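CBIX (Paracoccus pantotrophus, PDB 4CCS) probably inserts ferrous iron into sirohydrochlorin as the terminal chelatase of siroheme biosynthesis in denitrifying alpha-proteobacteria. Local coordinates at residues I106-A109 and A110-G114. Numbering follows the deposited sequence.
Sequences IAQA and AETQG
The carbonyls of Ile106, Ala107, Gln108 and Ala109 each accept the amide four residues ahead, carrying regular alpha-helical bonding from Ala110 N on Ile106 O (2.9 Å) to Gln113 N on Ala109 O (3.2 Å). Ala109 O takes a second donor, the hydroxyl of Thr112, whose OG1 lies 2.8 Å from it, shorter than the amide bond to the same oxygen. The hydroxyl approaches well off the line of the carbonyl, with a C=O...OG1 angle of 129°, whereas Gln113 N comes in at 157°. With chi1 at 71° the hydroxyl of Thr112 is swung over its own backbone and back toward the preceding turn, while the methyl CG2 packs 3.3 Å from Gln108 O. On its other flank the same Ala109 carbonyl is met by the aliphatic part of Gln113, CG being 3.5 Å from Ala109 O. These residues form the C-terminal end of helix 98-113, which Gly114 closes in a Schellman motif: it adopts positive phi, and its amide bonds back to Glu111 O at 3.2 Å. The helix packs against the second of the chain's two four-stranded parallel sheets, the one that includes strands 175-179 and 204-205. Ala109 and Ala110 both touch Ile176 of strand 175-179, Ala109 and Gln113 meet Leu204, and Leu117, just past the helix end, packs on Ile106, Ala107 and Ala110. Ala107, on a more open part of the helix, has its methyl about 4 Å from a bound D-malate and a sodium ion.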
loop_
_atom_site.group_PDB
_atom_site.type_symbol
_atom_site.label_atom_id
_atom_site.label_comp_id
_atom_site.label_asym_id
_atom_site.label_seq_id
_atom_site.Cartn_x
_atom_site.Cartn_y
_atom_site.Cartn_z
ATOM N N ILE A 106 -8.339 0.772 12.011
ATOM C CA ILE A 106 -9.559 -0.003 12.270
ATOM C C ILE A 106 -10.123 0.273 13.682
ATOM O O ILE A 106 -11.341 0.451 13.836
ATOM C CB ILE A 106 -9.305 -1.501 11.978
ATOM C CG1 ILE A 106 -9.270 -1.738 10.451
ATOM C CG2 ILE A 106 -10.354 -2.384 12.627
ATOM C CD1 ILE A 106 -8.550 -2.991 10.034
ATOM N N ALA A 107 -9.234 0.341 14.694
ATOM C CA ALA A 107 -9.630 0.645 16.080
ATOM C C ALA A 107 -10.230 2.057 16.162
ATOM O O ALA A 107 -11.288 2.226 16.766
ATOM C CB ALA A 107 -8.428 0.517 17.019
ATOM N N GLN A 108 -9.598 3.046 15.506
ATOM C CA GLN A 108 -10.096 4.442 15.443
ATOM C C GLN A 108 -11.496 4.474 14.790
ATOM O O GLN A 108 -12.419 5.104 15.327
ATOM C CB GLN A 108 -9.113 5.356 14.668
ATOM C CG GLN A 108 -9.539 6.833 14.579
ATOM C CD GLN A 108 -9.366 7.530 13.232
ATOM O OE1 GLN A 108 -8.562 7.141 12.366
ATOM N NE2 GLN A 108 -10.107 8.626 13.029
ATOM N N ALA A 109 -11.653 3.745 13.669
ATOM C CA ALA A 109 -12.921 3.659 12.926
ATOM C C ALA A 109 -14.039 3.076 13.771
ATOM O O ALA A 109 -15.107 3.686 13.846
ATOM C CB ALA A 109 -12.741 2.839 11.657
ATOM N N ALA A 110 -13.784 1.934 14.454
ATOM C CA ALA A 110 -14.766 1.269 15.317
ATOM C C ALA A 110 -15.235 2.200 16.442
ATOM O O ALA A 110 -16.429 2.248 16.721
ATOM C CB ALA A 110 -14.193 -0.019 15.887
ATOM N N GLU A 111 -14.302 2.981 17.023
ATOM C CA GLU A 111 -14.560 3.935 18.107
ATOM C C GLU A 111 -15.461 5.084 17.636
ATOM O O GLU A 111 -16.395 5.439 18.358
ATOM C CB GLU A 111 -13.242 4.446 18.725
ATOM C CG GLU A 111 -13.394 5.340 19.954
ATOM C CD GLU A 111 -14.293 4.833 21.071
ATOM O OE1 GLU A 111 -14.143 3.659 21.484
ATOM O OE2 GLU A 111 -15.161 5.613 21.524
ATOM N N THR A 112 -15.235 5.615 16.409
ATOM C CA THR A 112 -16.100 6.680 15.860
ATOM C C THR A 112 -17.537 6.172 15.636
ATOM O O THR A 112 -18.486 6.912 15.867
ATOM C CB THR A 112 -15.524 7.341 14.599
ATOM O OG1 THR A 112 -15.594 6.431 13.500
ATOM C CG2 THR A 112 -14.110 7.881 14.794
ATOM N N GLN A 113 -17.690 4.899 15.242
ATOM C CA GLN A 113 -19.000 4.284 15.001
ATOM C C GLN A 113 -19.732 3.883 16.290
ATOM O O GLN A 113 -20.928 3.571 16.246
ATOM C CB GLN A 113 -18.851 3.052 14.093
ATOM C CG GLN A 113 -18.417 3.346 12.658
ATOM C CD GLN A 113 -19.310 4.355 11.964
ATOM O OE1 GLN A 113 -18.867 5.447 11.615
ATOM N NE2 GLN A 113 -20.589 4.044 11.767
ATOM N N GLY A 114 -19.008 3.849 17.424
ATOM C CA GLY A 114 -19.569 3.438 18.707
ATOM C C GLY A 114 -19.723 1.916 18.744
ATOM O O GLY A 114 -20.592 1.410 19.460
#